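PDB 3EB8: cysteine protease-like VirA from Shigella flexneri, which is a secreted virulence effector required for bacterial entry into epithelial cells and spread within and between them, and is apparently not a protease. Local coordinates for residues Gly34-Ala39 / Lys85-Gly90; His142-Asp147 / Ser234-Ser239; Leu167-Asp172 / Asn202-Gln207; His310-Gly315 / Phe351-Pro356. All blocks are in the same frame, centred on the assembly; numbering follows the deposited sequence.

Interaction 1 (Gly34-Ala39 / Lys85-Gly90); sequences GEFAHA and KQFNLG
The carbonyl oxygen of Phe36 sits at the edge of the Phe87 ring and in its plane, 3.6 Å from Phe87 CD2, where an aromatic C-H points a weakly positive edge at the carbonyl. A classic beta bulge accompanies the approach: in strand 35-41, Phe36 and Ala37 both face Leu48 of strand 44-51, and both side chains start toward residues 85-90. Ala37 CB closes on Phe87 CE2 at 3.4 Å, the tightest carbon pair here. The Phe36 ring, turned between its backbone N and carbonyl carbon (chi1 65°), presents CD1 to Phe87 CD2 at 4.0 Å and CE1 to Leu89 CD2 at 3.8 Å. Asn88 centres an inverse gamma turn, closed by a weak 3.0 Å bond from Leu89 N to Phe87 O. The turn bends the chain round the Phe36 side chain, with Asn88 O 3.4 Å from Phe36 CB and the Leu89 methyl beyond. Pro25, Leu82 and Cys120 also touch Phe87, while Leu48 and Leu50 pack against Phe36. The five-stranded antiparallel sheet thus meets the start of the mixed sheet largely through two phenylalanines, with Ala37 and Leu89 beside them. Since the two segments share only carbon contacts and carbonyl-to-carbon approaches, their cohesion should come mainly from burial of apolar surface, with a small electrostatic gain at the ring edge.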
loop_
_atom_site.group_PDB
_atom_site.type_symbol
_atom_site.label_atom_id
_atom_site.label_comp_id
_atom_site.label_asym_id
_atom_site.label_seq_id
_atom_site.Cartn_x
_atom_site.Cartn_y
_atom_site.Cartn_z
ATOM N N GLY A 34 -12.308 10.404 -19.712
ATOM C CA GLY A 34 -11.697 10.948 -18.517
ATOM C C GLY A 34 -12.104 10.230 -17.238
ATOM O O GLY A 34 -11.660 10.596 -16.151
ATOM N N GLU A 35 -12.942 9.205 -17.362
ATOM C CA GLU A 35 -13.379 8.432 -16.200
ATOM C C GLU A 35 -12.225 7.709 -15.514
ATOM O O GLU A 35 -11.447 7.003 -16.156
ATOM C CB GLU A 35 -14.459 7.422 -16.596
ATOM C CG GLU A 35 -14.874 6.500 -15.481
ATOM C CD GLU A 35 -15.923 5.497 -15.931
ATOM O OE1 GLU A 35 -16.743 5.852 -16.808
ATOM O OE2 GLU A 35 -15.931 4.354 -15.412
ATOM N N PHE A 36 -12.130 7.888 -14.200
ATOM C CA PHE A 36 -11.073 7.273 -13.419
ATOM C C PHE A 36 -11.639 6.343 -12.353
ATOM O O PHE A 36 -10.919 5.502 -11.818
ATOM C CB PHE A 36 -10.172 8.337 -12.782
ATOM C CG PHE A 36 -10.870 9.188 -11.765
ATOM C CD1 PHE A 36 -10.913 8.802 -10.433
ATOM C CD2 PHE A 36 -11.486 10.364 -12.137
ATOM C CE1 PHE A 36 -11.554 9.565 -9.497
ATOM C CE2 PHE A 36 -12.130 11.140 -11.196
ATOM C CZ PHE A 36 -12.161 10.737 -9.873
ATOM N N ALA A 37 -12.923 6.484 -12.042
ATOM C CA ALA A 37 -13.566 5.568 -11.103
ATOM C C ALA A 37 -15.036 5.326 -11.420
ATOM O O ALA A 37 -15.687 6.127 -12.083
ATOM C CB ALA A 37 -13.410 6.050 -9.689
ATOM N N HIS A 38 -15.554 4.208 -10.932
ATOM C CA HIS A 38 -16.952 3.872 -11.134
ATOM C C HIS A 38 -17.504 3.106 -9.949
ATOM O O HIS A 38 -16.775 2.429 -9.227
ATOM C CB HIS A 38 -17.117 2.996 -12.366
ATOM C CG HIS A 38 -16.489 1.651 -12.212
ATOM N ND1 HIS A 38 -15.191 1.393 -12.582
ATOM C CD2 HIS A 38 -16.970 0.504 -11.685
ATOM C CE1 HIS A 38 -14.906 0.133 -12.312
ATOM N NE2 HIS A 38 -15.967 -0.428 -11.768
ATOM N N ALA A 39 -18.810 3.206 -9.766
ATOM C CA ALA A 39 -19.509 2.413 -8.773
ATOM C C ALA A 39 -20.797 1.932 -9.404
ATOM O O ALA A 39 -21.548 2.695 -9.988
ATOM C CB ALA A 39 -19.791 3.229 -7.530
ATOM N N LYS A 85 -7.503 2.956 -2.664
ATOM C CA LYS A 85 -7.220 2.266 -3.922
ATOM C C LYS A 85 -6.379 3.172 -4.795
ATOM O O LYS A 85 -6.262 4.369 -4.532
ATOM C CB LYS A 85 -8.513 1.889 -4.646
ATOM C CG LYS A 85 -9.409 0.998 -3.822
ATOM C CD LYS A 85 -10.662 0.610 -4.562
ATOM C CE LYS A 85 -11.499 -0.319 -3.710
ATOM N NZ LYS A 85 -12.869 -0.512 -4.260
ATOM N N GLN A 86 -5.780 2.601 -5.822
ATOM C CA GLN A 86 -4.954 3.368 -6.739
ATOM C C GLN A 86 -5.801 3.884 -7.903
ATOM O O GLN A 86 -6.266 3.116 -8.738
ATOM C CB GLN A 86 -3.777 2.520 -7.231
ATOM C CG GLN A 86 -2.926 1.924 -6.112
ATOM C CD GLN A 86 -1.796 1.055 -6.647
ATOM O OE1 GLN A 86 -2.035 0.042 -7.311
ATOM N NE2 GLN A 86 -0.558 1.462 -6.386
ATOM N N PHE A 87 -6.013 5.191 -7.935
ATOM C CA PHE A 87 -6.774 5.809 -9.006
ATOM C C PHE A 87 -5.871 6.610 -9.935
ATOM O O PHE A 87 -4.835 7.135 -9.529
ATOM C CB PHE A 87 -7.864 6.730 -8.454
ATOM C CG PHE A 87 -8.917 6.017 -7.672
ATOM C CD1 PHE A 87 -8.801 5.868 -6.300
ATOM C CD2 PHE A 87 -10.033 5.494 -8.307
ATOM C CE1 PHE A 87 -9.780 5.204 -5.578
ATOM C CE2 PHE A 87 -11.020 4.822 -7.586
ATOM C CZ PHE A 87 -10.895 4.680 -6.224
ATOM N N ASN A 88 -6.284 6.713 -11.188
ATOM C CA ASN A 88 -5.603 7.602 -12.092
ATOM C C ASN A 88 -6.081 9.036 -11.882
ATOM O O ASN A 88 -6.992 9.496 -12.561
ATOM C CB ASN A 88 -5.780 7.161 -13.542
ATOM C CG ASN A 88 -4.598 7.535 -14.384
ATOM O OD1 ASN A 88 -4.669 8.452 -15.201
ATOM N ND2 ASN A 88 -3.477 6.855 -14.160
ATOM N N LEU A 89 -5.473 9.731 -10.921
ATOM C CA LEU A 89 -5.848 11.108 -10.625
ATOM C C LEU A 89 -4.997 12.108 -11.412
ATOM O O LEU A 89 -5.341 13.282 -11.506
ATOM C CB LEU A 89 -5.760 11.387 -9.126
ATOM C CG LEU A 89 -6.483 10.377 -8.246
ATOM C CD1 LEU A 89 -6.251 10.690 -6.790
ATOM C CD2 LEU A 89 -7.962 10.348 -8.567
ATOM N N GLY A 90 -3.892 11.627 -11.980
ATOM C CA GLY A 90 -3.005 12.452 -12.778
ATOM C C GLY A 90 -2.339 13.584 -12.015
ATOM O O GLY A 90 -1.885 14.553 -12.601
#

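Interaction 2 (His142-Asp147 / Ser234-Ser239); sequences HDIYRD and SAFWQS
Asp143 and Ile144 of helix 140-149 pack on the type I beta turn Ser234-Trp237, at the end of helix 226-234, and on Gln238 just after it, all in the region assigned to tubulin binding. The tight part is built round the Phe236 ring. Ile144 lays CG1 over one face in a CH-pi contact, 3.9 Å from the ring centroid and 20° off the normal; CG1 stands anti to the backbone N (chi1 -170°), which also carries CD1 to within 3.6 Å of Phe236 CD1. Asp147 comes to the ring's edge, near its plane, with OD2 3.5 Å from Phe236 CE2, its carboxylate steeply turned against the ring; that same oxygen is hydrogen-bonded to Thr156 OG1. His277 and Ile279 of strand 274-283 add to the packing about Phe236.

The polar part runs from buried Asp143 out to exposed Gln238. Gln238 N donates to Asp143 OD2 at 3.0 Å, the N-H...O angle being 160°, and reaches the oxygen from well above the carboxylate plane. Ser139 OG bonds OD2 as well, giving this oxygen two hydrogen-bond partners, which should restrain the carboxylate's rotation. On the solvent side the Gln238 side chain lies across it at about a right angle. Beside them the indole of Trp237 runs alongside Asp143, pointing the same way, with CD1 at its edge 3.1 Å from Asp143 OD2.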
loop_
_atom_site.group_PDB
_atom_site.type_symbol
_atom_site.label_atom_id
_atom_site.label_comp_id
_atom_site.label_asym_id
_atom_site.label_seq_id
_atom_site.Cartn_x
_atom_site.Cartn_y
_atom_site.Cartn_z
ATOM N N HIS A 142 17.380 -9.044 3.805
ATOM C CA HIS A 142 17.830 -8.101 4.830
ATOM C C HIS A 142 16.794 -7.008 5.049
ATOM O O HIS A 142 16.615 -6.531 6.165
ATOM C CB HIS A 142 19.187 -7.483 4.463
ATOM C CG HIS A 142 20.293 -8.484 4.344
ATOM N ND1 HIS A 142 20.276 -9.508 3.419
ATOM C CD2 HIS A 142 21.451 -8.618 5.032
ATOM C CE1 HIS A 142 21.374 -10.231 3.545
ATOM N NE2 HIS A 142 22.104 -9.712 4.516
ATOM N N ASP A 143 16.113 -6.624 3.974
ATOM C CA ASP A 143 15.021 -5.664 4.048
ATOM C C ASP A 143 13.887 -6.127 4.984
ATOM O O ASP A 143 13.464 -5.387 5.866
ATOM C CB ASP A 143 14.494 -5.347 2.645
ATOM C CG ASP A 143 15.514 -4.600 1.806
ATOM O OD1 ASP A 143 16.441 -4.011 2.407
ATOM O OD2 ASP A 143 15.404 -4.600 0.555
ATOM N N ILE A 144 13.395 -7.347 4.821
ATOM C CA ILE A 144 12.339 -7.805 5.737
ATOM C C ILE A 144 12.874 -7.972 7.172
ATOM O O ILE A 144 12.253 -7.525 8.129
ATOM C CB ILE A 144 11.598 -9.070 5.229
ATOM C CG1 ILE A 144 10.359 -9.342 6.088
ATOM C CG2 ILE A 144 12.527 -10.254 5.193
ATOM C CD1 ILE A 144 9.385 -10.372 5.500
ATOM N N TYR A 145 14.048 -8.573 7.314
ATOM C CA TYR A 145 14.666 -8.704 8.620
ATOM C C TYR A 145 14.710 -7.355 9.363
ATOM O O TYR A 145 14.145 -7.212 10.449
ATOM C CB TYR A 145 16.078 -9.292 8.511
ATOM C CG TYR A 145 16.741 -9.464 9.858
ATOM C CD1 TYR A 145 16.364 -10.490 10.701
ATOM C CD2 TYR A 145 17.705 -8.573 10.304
ATOM C CE1 TYR A 145 16.939 -10.647 11.936
ATOM C CE2 TYR A 145 18.298 -8.719 11.544
ATOM C CZ TYR A 145 17.911 -9.763 12.360
ATOM O OH TYR A 145 18.488 -9.931 13.606
ATOM N N ARG A 146 15.389 -6.373 8.775
ATOM C CA ARG A 146 15.512 -5.065 9.405
ATOM C C ARG A 146 14.143 -4.512 9.805
ATOM O O ARG A 146 13.956 -4.064 10.944
ATOM C CB ARG A 146 16.255 -4.084 8.491
ATOM C CG ARG A 146 17.656 -4.544 8.153
ATOM C CD ARG A 146 18.323 -3.701 7.071
ATOM N NE ARG A 146 19.214 -4.525 6.256
ATOM C CZ ARG A 146 20.313 -4.085 5.653
ATOM N NH1 ARG A 146 20.682 -2.818 5.781
ATOM N NH2 ARG A 146 21.051 -4.920 4.932
ATOM N N ASP A 147 13.185 -4.562 8.881
ATOM C CA ASP A 147 11.875 -3.968 9.135
ATOM C C ASP A 147 11.072 -4.703 10.225
ATOM O O ASP A 147 10.451 -4.068 11.084
ATOM C CB ASP A 147 11.061 -3.846 7.844
ATOM C CG ASP A 147 9.805 -2.999 8.029
ATOM O OD1 ASP A 147 9.749 -1.890 7.451
ATOM O OD2 ASP A 147 8.884 -3.429 8.766
ATOM N N SER A 234 8.604 -10.226 -0.624
ATOM C CA SER A 234 8.849 -9.276 -1.692
ATOM C C SER A 234 8.341 -7.885 -1.340
ATOM O O SER A 234 8.880 -6.886 -1.836
ATOM C CB SER A 234 8.191 -9.744 -2.984
ATOM O OG SER A 234 6.791 -9.572 -2.938
ATOM N N ALA A 235 7.302 -7.829 -0.505
ATOM C CA ALA A 235 6.630 -6.573 -0.171
ATOM C C ALA A 235 7.549 -5.594 0.555
ATOM O O ALA A 235 7.283 -4.397 0.586
ATOM C CB ALA A 235 5.354 -6.820 0.661
ATOM N N PHE A 236 8.623 -6.119 1.139
ATOM C CA PHE A 236 9.550 -5.308 1.926
ATOM C C PHE A 236 10.770 -4.813 1.119
ATOM O O PHE A 236 11.548 -4.010 1.621
ATOM C CB PHE A 236 10.013 -6.068 3.182
ATOM C CG PHE A 236 8.926 -6.296 4.200
ATOM C CD1 PHE A 236 8.061 -7.372 4.085
ATOM C CD2 PHE A 236 8.773 -5.431 5.282
ATOM C CE1 PHE A 236 7.059 -7.579 5.029
ATOM C CE2 PHE A 236 7.770 -5.636 6.225
ATOM C CZ PHE A 236 6.916 -6.711 6.101
ATOM N N TRP A 237 10.956 -5.287 -0.117
ATOM C CA TRP A 237 12.133 -4.845 -0.870
ATOM C C TRP A 237 12.226 -3.292 -0.928
ATOM O O TRP A 237 11.266 -2.609 -1.304
ATOM C CB TRP A 237 12.206 -5.479 -2.272
ATOM C CG TRP A 237 13.495 -5.118 -2.997
ATOM C CD1 TRP A 237 14.764 -5.122 -2.471
ATOM C CD2 TRP A 237 13.632 -4.697 -4.353
ATOM N NE1 TRP A 237 15.669 -4.729 -3.413
ATOM C CE2 TRP A 237 15.008 -4.460 -4.579
ATOM C CE3 TRP A 237 12.730 -4.522 -5.413
ATOM C CZ2 TRP A 237 15.511 -4.046 -5.824
ATOM C CZ3 TRP A 237 13.232 -4.108 -6.657
ATOM C CH2 TRP A 237 14.617 -3.869 -6.844
ATOM N N GLN A 238 13.376 -2.742 -0.544
ATOM C CA GLN A 238 13.497 -1.290 -0.363
ATOM C C GLN A 238 13.262 -0.472 -1.635
ATOM O O GLN A 238 12.831 0.671 -1.562
ATOM C CB GLN A 238 14.856 -0.947 0.233
ATOM C CG GLN A 238 16.040 -1.480 -0.567
ATOM C CD GLN A 238 17.383 -1.076 0.039
ATOM O OE1 GLN A 238 18.079 -1.893 0.658
ATOM N NE2 GLN A 238 17.742 0.198 -0.123
ATOM N N SER A 239 13.554 -1.056 -2.796
ATOM C CA SER A 239 13.391 -0.364 -4.085
ATOM C C SER A 239 12.224 -0.924 -4.890
ATOM O O SER A 239 12.122 -0.712 -6.087
ATOM C CB SER A 239 14.677 -0.443 -4.903
ATOM O OG SER A 239 15.770 -0.017 -4.124
#

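Interaction 3 (Leu167-Asp172 / Asn202-Gln207); sequences LKLIAD and NSNFPQ
Asn204 pushes its side-chain amide against helix 167-176 and meets three residues there. Its ND2 donates to Asp172 OD2 at 2.9 Å with an N-H...O angle of 155°; the acceptor lies close to the amide plane, while the carboxylate oxygen is met on its anti side, somewhat out of its own plane. The other end of the amide, OD1, rests on the aliphatic part of Lys168, 3.2 Å from CG. Between the two, Leu169 supplies the floor: Asn204 ND2 is 3.5 Å from Leu169 CA and 3.7 Å from Leu169 CD1. The second Leu169 methyl, CD2, reaches Phe205 CE1 at 3.8 Å, the two side chains crossing at about a right angle.

Behind this first shell stands an i to i+4 salt bridge. Lys168 leaves with CG anti to the backbone N, then bends at chi2 (69°) and again at its last torsion, curling NZ back to Asp172 OD2 at 2.9 Å. Asp172 OD2 offers NZ its syn lone pair, and the ammonium probably steadies the carboxylate as an anion. Asn204 ND2 is tied in addition to Ile200 O, which should help set the amide's rotation.

The amide-carboxylate bond thus joins the first turns of helix 167-176 to residues 202-207, in the region assigned to tubulin binding. Farther out, Ile200 of helix 194-204 touches Leu169 and Asp172, Phe205 packs on Glu215, Lys216 and Phe219 of helix 210-221, and Ile170 and Ala171 lean on Ile148 of helix 140-149.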
loop_
_atom_site.group_PDB
_atom_site.type_symbol
_atom_site.label_atom_id
_atom_site.label_comp_id
_atom_site.label_asym_id
_atom_site.label_seq_id
_atom_site.Cartn_x
_atom_site.Cartn_y
_atom_site.Cartn_z
ATOM N N LEU A 167 2.396 -9.482 14.355
ATOM C CA LEU A 167 3.798 -9.241 14.031
ATOM C C LEU A 167 4.752 -10.260 14.638
ATOM O O LEU A 167 5.749 -10.636 14.017
ATOM C CB LEU A 167 4.206 -7.817 14.430
ATOM C CG LEU A 167 3.801 -6.736 13.421
ATOM C CD1 LEU A 167 3.877 -5.335 14.035
ATOM C CD2 LEU A 167 4.645 -6.817 12.149
ATOM N N LYS A 168 4.458 -10.703 15.852
ATOM C CA LYS A 168 5.293 -11.702 16.504
ATOM C C LYS A 168 5.301 -12.999 15.678
ATOM O O LYS A 168 6.312 -13.705 15.603
ATOM C CB LYS A 168 4.806 -11.948 17.940
ATOM C CG LYS A 168 5.481 -13.107 18.665
ATOM C CD LYS A 168 6.947 -12.809 18.969
ATOM C CE LYS A 168 7.526 -13.818 19.960
ATOM N NZ LYS A 168 7.148 -15.220 19.613
ATOM N N LEU A 169 4.164 -13.302 15.063
ATOM C CA LEU A 169 4.025 -14.481 14.224
ATOM C C LEU A 169 4.816 -14.312 12.941
ATOM O O LEU A 169 5.389 -15.274 12.431
ATOM C CB LEU A 169 2.559 -14.724 13.882
ATOM C CG LEU A 169 2.289 -15.807 12.847
ATOM C CD1 LEU A 169 2.980 -17.110 13.243
ATOM C CD2 LEU A 169 0.791 -16.012 12.695
ATOM N N ILE A 170 4.843 -13.089 12.414
ATOM C CA ILE A 170 5.688 -12.821 11.265
ATOM C C ILE A 170 7.159 -13.009 11.646
ATOM O O ILE A 170 7.922 -13.641 10.907
ATOM C CB ILE A 170 5.489 -11.414 10.698
ATOM C CG1 ILE A 170 4.018 -11.178 10.300
ATOM C CG2 ILE A 170 6.466 -11.177 9.544
ATOM C CD1 ILE A 170 3.576 -11.899 9.065
ATOM N N ALA A 171 7.559 -12.469 12.795
ATOM C CA ALA A 171 8.941 -12.611 13.246
ATOM C C ALA A 171 9.306 -14.083 13.458
ATOM O O ALA A 171 10.401 -14.508 13.110
ATOM C CB ALA A 171 9.185 -11.808 14.522
ATOM N N ASP A 172 8.390 -14.863 14.024
ATOM C CA ASP A 172 8.660 -16.287 14.212
ATOM C C ASP A 172 8.789 -17.015 12.863
ATOM O O ASP A 172 9.639 -17.885 12.699
ATOM C CB ASP A 172 7.579 -16.957 15.068
ATOM C CG ASP A 172 7.618 -16.530 16.520
ATOM O OD1 ASP A 172 8.617 -15.901 16.932
ATOM O OD2 ASP A 172 6.647 -16.837 17.254
ATOM N N ASN A 202 0.564 -22.164 16.451
ATOM C CA ASN A 202 -0.018 -22.488 17.748
ATOM C C ASN A 202 0.569 -21.683 18.906
ATOM O O ASN A 202 -0.145 -21.366 19.857
ATOM C CB ASN A 202 0.028 -23.991 18.015
ATOM C CG ASN A 202 -1.201 -24.705 17.482
ATOM O OD1 ASN A 202 -2.333 -24.296 17.756
ATOM N ND2 ASN A 202 -0.990 -25.765 16.713
ATOM N N SER A 203 1.851 -21.331 18.811
ATOM C CA SER A 203 2.469 -20.445 19.801
ATOM C C SER A 203 1.793 -19.075 19.820
ATOM O O SER A 203 1.694 -18.443 20.865
ATOM C CB SER A 203 3.971 -20.260 19.523
ATOM O OG SER A 203 4.748 -21.346 20.008
ATOM N N ASN A 204 1.335 -18.620 18.657
ATOM C CA ASN A 204 0.826 -17.251 18.508
ATOM C C ASN A 204 -0.683 -17.132 18.468
ATOM O O ASN A 204 -1.212 -16.028 18.358
ATOM C CB ASN A 204 1.407 -16.574 17.259
ATOM C CG ASN A 204 2.820 -16.089 17.470
ATOM O OD1 ASN A 204 3.047 -15.098 18.169
ATOM N ND2 ASN A 204 3.785 -16.796 16.884
ATOM N N PHE A 205 -1.364 -18.267 18.541
ATOM C CA PHE A 205 -2.822 -18.294 18.575
ATOM C C PHE A 205 -3.325 -19.238 19.675
ATOM O O PHE A 205 -3.679 -20.385 19.407
ATOM C CB PHE A 205 -3.388 -18.708 17.214
ATOM C CG PHE A 205 -3.334 -17.623 16.170
ATOM C CD1 PHE A 205 -2.715 -17.846 14.946
ATOM C CD2 PHE A 205 -3.908 -16.389 16.399
ATOM C CE1 PHE A 205 -2.670 -16.853 13.969
ATOM C CE2 PHE A 205 -3.863 -15.390 15.430
ATOM C CZ PHE A 205 -3.241 -15.625 14.216
ATOM N N PRO A 206 -3.355 -18.748 20.923
ATOM C CA PRO A 206 -3.816 -19.525 22.081
ATOM C C PRO A 206 -5.335 -19.701 22.091
ATOM O O PRO A 206 -5.834 -20.786 22.407
ATOM C CB PRO A 206 -3.396 -18.664 23.282
ATOM C CG PRO A 206 -2.555 -17.546 22.725
ATOM C CD PRO A 206 -2.962 -17.382 21.299
ATOM N N GLN A 207 -6.052 -18.637 21.741
ATOM C CA GLN A 207 -7.518 -18.625 21.748
ATOM C C GLN A 207 -8.143 -19.793 20.967
ATOM O O GLN A 207 -7.652 -20.186 19.909
ATOM C CB GLN A 207 -8.037 -17.293 21.202
ATOM C CG GLN A 207 -7.127 -16.082 21.460
ATOM C CD GLN A 207 -6.033 -15.901 20.403
ATOM O OE1 GLN A 207 -5.469 -14.813 20.256
ATOM N NE2 GLN A 207 -5.736 -16.966 19.667
#

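Interaction 4 (His310-Gly315 / Phe351-Pro356); sequences HITCNG and FAIISP
One face of the His310 imidazole is covered by Ile353, whose CG1 rides 4.2 Å above the ring plane toward the rim, while CD1 approaches His310 CE1 at 3.6 Å; NE2 is hydrogen-bonded to Ile254 O of helix 245-265. A second flat group, the Asn314 amide, receives Pro356 O almost exactly in its plane, with ND2 donating at 3.0 Å and an angle of 157°. Ser355 OG also gives a hydrogen bond to Pro356 O, so two donors grip that carbonyl.

Residues 312-315 make the tight turn of the beta hairpin joining strands 300-312 and 315-327 of the mixed sheet. Strand 348-356 lies beyond 315-327, and its segment 351-356 crosses strand 310-312 at -53°, the axes 7.5 Å apart at closest. Thr312 OG1 accepts from Asn314 N at 3.1 Å, an ST turn at the hairpin tip. Thr312 chi1 of 68° sets OG1 between the backbone N and carbonyl carbon, facing the other strand, where Ser355 OG is 3.0 Å from Thr312 OG1. Gly315, bare of side chain, lets Pro356 ride close, CG 3.8 Å from Gly315 C.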
loop_
_atom_site.group_PDB
_atom_site.type_symbol
_atom_site.label_atom_id
_atom_site.label_comp_id
_atom_site.label_asym_id
_atom_site.label_seq_id
_atom_site.Cartn_x
_atom_site.Cartn_y
_atom_site.Cartn_z
ATOM N N HIS A 310 6.896 13.240 5.600
ATOM C CA HIS A 310 6.948 14.344 4.650
ATOM C C HIS A 310 6.568 15.650 5.345
ATOM O O HIS A 310 5.430 15.802 5.799
ATOM C CB HIS A 310 5.976 14.096 3.491
ATOM C CG HIS A 310 6.143 15.058 2.355
ATOM N ND1 HIS A 310 5.273 16.103 2.114
ATOM C CD2 HIS A 310 7.103 15.149 1.405
ATOM C CE1 HIS A 310 5.685 16.783 1.064
ATOM N NE2 HIS A 310 6.792 16.224 0.612
ATOM N N ILE A 311 7.499 16.597 5.434
ATOM C CA ILE A 311 7.179 17.859 6.083
ATOM C C ILE A 311 6.333 18.716 5.159
ATOM O O ILE A 311 6.690 18.940 4.005
ATOM C CB ILE A 311 8.433 18.651 6.529
ATOM C CG1 ILE A 311 9.393 17.739 7.299
ATOM C CG2 ILE A 311 8.027 19.857 7.371
ATOM C CD1 ILE A 311 8.724 16.935 8.404
ATOM N N THR A 312 5.197 19.172 5.670
ATOM C CA THR A 312 4.320 20.062 4.931
ATOM C C THR A 312 4.336 21.406 5.625
ATOM O O THR A 312 5.020 21.584 6.634
ATOM C CB THR A 312 2.863 19.554 4.927
ATOM O OG1 THR A 312 2.331 19.640 6.261
ATOM C CG2 THR A 312 2.787 18.096 4.423
ATOM N N CYS A 313 3.571 22.349 5.090
ATOM C CA CYS A 313 3.489 23.679 5.687
ATOM C C CYS A 313 2.708 23.676 7.012
ATOM O O CYS A 313 2.591 24.713 7.665
ATOM C CB CYS A 313 2.821 24.642 4.716
ATOM S SG CYS A 313 1.184 24.077 4.343
ATOM N N ASN A 314 2.178 22.520 7.404
ATOM C CA ASN A 314 1.451 22.395 8.674
ATOM C C ASN A 314 2.158 21.539 9.723
ATOM O O ASN A 314 1.788 21.545 10.892
ATOM C CB ASN A 314 0.055 21.828 8.439
ATOM C CG ASN A 314 -0.841 22.780 7.678
ATOM O OD1 ASN A 314 -0.528 23.966 7.534
ATOM N ND2 ASN A 314 -1.972 22.269 7.196
ATOM N N GLY A 315 3.164 20.781 9.309
ATOM C CA GLY A 315 3.859 19.923 10.244
ATOM C C GLY A 315 4.342 18.632 9.626
ATOM O O GLY A 315 4.598 18.563 8.426
ATOM N N PHE A 351 0.940 7.443 -5.458
ATOM C CA PHE A 351 1.404 8.364 -4.425
ATOM C C PHE A 351 0.265 9.124 -3.767
ATOM O O PHE A 351 -0.743 9.406 -4.391
ATOM C CB PHE A 351 2.329 9.420 -5.023
ATOM C CG PHE A 351 3.736 8.978 -5.187
ATOM C CD1 PHE A 351 4.059 7.959 -6.072
ATOM C CD2 PHE A 351 4.756 9.607 -4.486
ATOM C CE1 PHE A 351 5.362 7.558 -6.237
ATOM C CE2 PHE A 351 6.074 9.217 -4.655
ATOM C CZ PHE A 351 6.381 8.191 -5.532
ATOM N N ALA A 352 0.460 9.498 -2.514
ATOM C CA ALA A 352 -0.356 10.525 -1.907
ATOM C C ALA A 352 0.436 11.242 -0.823
ATOM O O ALA A 352 1.330 10.672 -0.197
ATOM C CB ALA A 352 -1.673 9.941 -1.329
ATOM N N ILE A 353 0.095 12.504 -0.609
ATOM C CA ILE A 353 0.592 13.239 0.530
ATOM C C ILE A 353 -0.526 13.398 1.559
ATOM O O ILE A 353 -1.664 13.741 1.223
ATOM C CB ILE A 353 1.183 14.600 0.119
ATOM C CG1 ILE A 353 2.502 14.387 -0.631
ATOM C CG2 ILE A 353 1.479 15.453 1.339
ATOM C CD1 ILE A 353 3.092 15.663 -1.189
ATOM N N ILE A 354 -0.186 13.109 2.810
ATOM C CA ILE A 354 -1.099 13.253 3.929
ATOM C C ILE A 354 -0.516 14.313 4.859
ATOM O O ILE A 354 0.617 14.188 5.328
ATOM C CB ILE A 354 -1.307 11.915 4.668
ATOM C CG1 ILE A 354 -2.007 10.896 3.752
ATOM C CG2 ILE A 354 -2.107 12.120 5.932
ATOM C CD1 ILE A 354 -1.085 10.188 2.774
ATOM N N SER A 355 -1.278 15.380 5.082
ATOM C CA SER A 355 -0.806 16.513 5.866
ATOM C C SER A 355 -1.593 16.685 7.162
ATOM O O SER A 355 -2.823 16.485 7.176
ATOM C CB SER A 355 -0.922 17.798 5.040
ATOM O OG SER A 355 -0.594 18.934 5.816
ATOM N N PRO A 356 -0.890 17.055 8.255
ATOM C CA PRO A 356 -1.586 17.512 9.458
ATOM C C PRO A 356 -2.360 18.748 9.051
ATOM O O PRO A 356 -1.950 19.428 8.100
ATOM C CB PRO A 356 -0.451 17.927 10.397
ATOM C CG PRO A 356 0.796 17.389 9.816
ATOM C CD PRO A 356 0.568 17.241 8.351
#

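Interaction 1 closes first along the chain, then interaction 2 spans residues 142-239 with interaction 3 falling wholly within that span, and interaction 4 comes last. Interactions 1 and 4 both reach the mixed sheet, through strands 86-87, 300-312 and 348-356; their centres are about 22 Å apart. Interactions 2 and 3, about 20 Å apart centre to centre, lie on the helical side, interaction 2 also against strand 274-283, each with one segment in the tubulin-binding region. Interaction 1, where the N-terminal antiparallel sheet docks, is on the opposite side of the chain's centre from both, about 38 Å, centre to centre, from interaction 3. The contacts thus join an N-terminal sheet, a central mixed sheet and a helical part into one monomer.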